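Local coordinates for sensory box/GGDEF family protein (PDB 4YME), which probably works in cyclic di-GMP signalling as a membrane-bound sensory protein carrying GGDEF and EAL domains, of which this piece is the GGDEF, diguanylate cyclase-like, domain, at residues Ala35-Asp40 against Ser125-Ser130. Residues are numbered along the deposited sequence; the frame is centred on the assembly and turned at random. Where two conformers were deposited one is given.
Sequences AVICID and SSLGVS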
ATOM      1  N   ALA A  35       2.685  -3.514 -10.870  1.00 16.79           N
ATOM      2  CA  ALA A  35       3.576  -2.929  -9.837  1.00 16.12           C
ATOM      3  C   ALA A  35       3.041  -3.221  -8.460  1.00 15.63           C
ATOM      4  O   ALA A  35       1.793  -3.308  -8.270  1.00 15.88           O
ATOM      5  CB  ALA A  35       3.690  -1.438  -9.989  1.00 17.01           C
ATOM      6  N   VAL A  36       3.945  -3.395  -7.513  1.00 15.34           N
ATOM      7  CA  VAL A  36       3.591  -3.611  -6.103  1.00 15.39           C
ATOM      8  C   VAL A  36       4.184  -2.472  -5.320  1.00 15.44           C
ATOM      9  O   VAL A  36       5.395  -2.247  -5.366  1.00 15.89           O
ATOM     10  CB  VAL A  36       4.075  -4.960  -5.606  1.00 15.78           C
ATOM     11  CG1 VAL A  36       3.831  -5.163  -4.139  1.00 16.75           C
ATOM     12  CG2 VAL A  36       3.441  -6.090  -6.526  1.00 16.20           C
ATOM     13  N   ILE A  37       3.348  -1.828  -4.523  1.00 15.48           N
ATOM     14  CA  ILE A  37       3.690  -0.665  -3.753  1.00 15.82           C
ATOM     15  C   ILE A  37       3.494  -0.969  -2.301  1.00 16.17           C
ATOM     16  O   ILE A  37       2.365  -1.244  -1.887  1.00 16.15           O
ATOM     17  CB  ILE A  37       2.870   0.540  -4.162  1.00 17.43           C
ATOM     18  CG1 ILE A  37       3.039   0.835  -5.646  1.00 18.80           C
ATOM     19  CG2 ILE A  37       3.250   1.742  -3.332  1.00 18.88           C
ATOM     20  CD1 ILE A  37       2.093   1.809  -6.257  1.00 20.94           C
ATOM     21  N   CYS A  38       4.563  -0.919  -1.526  1.00 16.27           N
ATOM     22  CA  CYS A  38       4.500  -1.103  -0.085  0.50 17.70           C
ATOM     23  C   CYS A  38       4.522   0.257   0.615  1.00 17.35           C
ATOM     24  O   CYS A  38       5.351   1.100   0.299  1.00 18.31           O
ATOM     25  CB  CYS A  38       5.690  -1.979   0.319  0.50 18.74           C
ATOM     26  SG  CYS A  38       5.778  -2.500   2.040  0.50 21.96           S
ATOM     27  N   ILE A  39       3.608   0.461   1.562  1.00 15.65           N
ATOM     28  CA  ILE A  39       3.381   1.766   2.161  1.00 17.23           C
ATOM     29  C   ILE A  39       3.386   1.650   3.656  1.00 17.79           C
ATOM     30  O   ILE A  39       2.851   0.679   4.196  1.00 17.22           O
ATOM     31  CB  ILE A  39       1.976   2.280   1.798  1.00 17.89           C
ATOM     32  CG1 ILE A  39       1.804   2.397   0.290  1.00 18.83           C
ATOM     33  CG2 ILE A  39       1.628   3.583   2.535  1.00 19.10           C
ATOM     34  CD1 ILE A  39       0.361   2.493  -0.196  1.00 20.93           C
ATOM     35  N   ASP A  40       4.003   2.603   4.347  1.00 18.15           N
ATOM     36  CA  ASP A  40       3.819   2.623   5.787  1.00 20.28           C
ATOM     37  C   ASP A  40       3.643   4.030   6.267  1.00 19.29           C
ATOM     38  O   ASP A  40       3.815   4.948   5.496  1.00 21.35           O
ATOM     39  CB  ASP A  40       4.812   1.802   6.539  1.00 22.48           C
ATOM     40  CG  ASP A  40       6.123   2.428   6.716  1.00 24.05           C
ATOM     41  OD1 ASP A  40       6.368   3.523   6.196  1.00 24.38           O
ATOM     42  OD2 ASP A  40       6.839   1.833   7.558  1.00 30.81           O
ATOM     43  N   SER A 125       3.267   9.345   4.815  1.00 21.10           N
ATOM     44  CA  SER A 125       3.636   7.970   4.502  1.00 21.10           C
ATOM     45  C   SER A 125       4.957   7.898   3.751  1.00 20.32           C
ATOM     46  O   SER A 125       5.425   8.914   3.177  1.00 23.10           O
ATOM     47  CB  SER A 125       2.559   7.402   3.609  1.00 21.74           C
ATOM     48  OG  SER A 125       2.476   8.087   2.358  1.00 23.47           O
ATOM     49  N   SER A 126       5.517   6.702   3.727  1.00 19.21           N
ATOM     50  CA  SER A 126       6.661   6.354   2.916  1.00 19.56           C
ATOM     51  C   SER A 126       6.306   5.168   2.079  1.00 18.90           C
ATOM     52  O   SER A 126       5.432   4.390   2.492  1.00 17.87           O
ATOM     53  CB  SER A 126       7.829   6.009   3.803  1.00 21.83           C
ATOM     54  OG  SER A 126       8.251   7.129   4.565  1.00 22.91           O
ATOM     55  N   LEU A 127       6.893   5.020   0.919  1.00 18.67           N
ATOM     56  CA  LEU A 127       6.560   3.924   0.047  1.00 19.79           C
ATOM     57  C   LEU A 127       7.728   3.414  -0.752  1.00 18.86           C
ATOM     58  O   LEU A 127       8.725   4.158  -0.980  1.00 20.05           O
ATOM     59  CB  LEU A 127       5.345   4.180  -0.796  1.00 23.74           C
ATOM     60  CG  LEU A 127       5.285   5.246  -1.793  1.00 24.51           C
ATOM     61  CD1 LEU A 127       6.062   4.876  -3.024  1.00 26.32           C
ATOM     62  CD2 LEU A 127       3.804   5.399  -2.181  1.00 24.28           C
ATOM     63  N   GLY A 128       7.635   2.156  -1.133  1.00 17.33           N
ATOM     64  CA  GLY A 128       8.590   1.496  -2.019  1.00 18.05           C
ATOM     65  C   GLY A 128       7.863   0.798  -3.121  1.00 17.78           C
ATOM     66  O   GLY A 128       6.765   0.244  -2.876  1.00 18.01           O
ATOM     67  N   VAL A 129       8.462   0.722  -4.280  1.00 17.19           N
ATOM     68  CA  VAL A 129       7.836   0.201  -5.478  1.00 17.78           C
ATOM     69  C   VAL A 129       8.675  -0.924  -6.059  1.00 18.91           C
ATOM     70  O   VAL A 129       9.891  -0.755  -6.284  1.00 19.48           O
ATOM     71  CB  VAL A 129       7.670   1.292  -6.552  1.00 19.60           C
ATOM     72  CG1 VAL A 129       6.989   0.709  -7.832  1.00 21.08           C
ATOM     73  CG2 VAL A 129       6.852   2.439  -6.019  1.00 21.30           C
ATOM     74  N   SER A 130       8.030  -2.025  -6.399  1.00 18.38           N
ATOM     75  CA  SER A 130       8.620  -3.105  -7.177  0.60 19.15           C
ATOM     76  C   SER A 130       7.835  -3.324  -8.443  1.00 19.03           C
ATOM     77  O   SER A 130       6.589  -3.295  -8.448  1.00 18.38           O
ATOM     78  CB  SER A 130       8.649  -4.389  -6.378  0.60 21.12           C
ATOM     79  OG  SER A 130       9.258  -4.146  -5.138  0.60 21.89           O
TER
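The carboxylate of Asp-40 lies beside Ser-126 on the face of the sheet that carries Val-36, Cys-38 and Ser-130: OD1 of Asp-40 stands 3.7 Å from CB of Ser-126, while OD2 forms a salt bridge with Lys-154 of helix 139-156. Of the flat peptide groups, Gly-128 N lies in the carbonyl plane of Cys-38, whereas Ser-126 N is tilted 25° from that of Asp-40. The short side chain of Ser-126 also touches Lys-154, a small neighbour that probably suits the ion pair, and its OG hydrogen-bonds to OD1 of Asp-42. Val-36/Ser-130, Cys-38/Gly-128 and Asp-40/Ser-126 are hydrogen-bonded antiparallel pairs, each with two reciprocal N-H...O bonds (2.8 Å from Val-36 N to Ser-130 O); Ile-37/Val-129 and Ile-39/Leu-127 are the non-hydrogen-bonded pairs between them. Strand 33-41 is an inner strand of the antiparallel sheet of the GGDEF domain, a ferredoxin-like fold with strand order 2-3-1-4; 125-131 is its fourth strand, and 84-91 flanks 33-41 on the other side. Asp-83, in the turn of the GGDEF signature, touches Asp-40. On the face packed by helix 139-156, Gly-128 adds no side chain beside Cys-38, which packs on Leu-150. The other face is aliphatic, as suits burial: Ile-37 and Leu-127 pack on helix 95-109, Ile-39 on Leu-110. CG1 of Ile-37 is 4.2 Å from CG2 of Val-129, side by side. Leu-127, its CG between backbone N and carbonyl carbon (chi1 63°), thereby lays CD2 3.9 Å from CG2 of Ile-37; its CB rests 4.1 Å from CG1 of Ile-39.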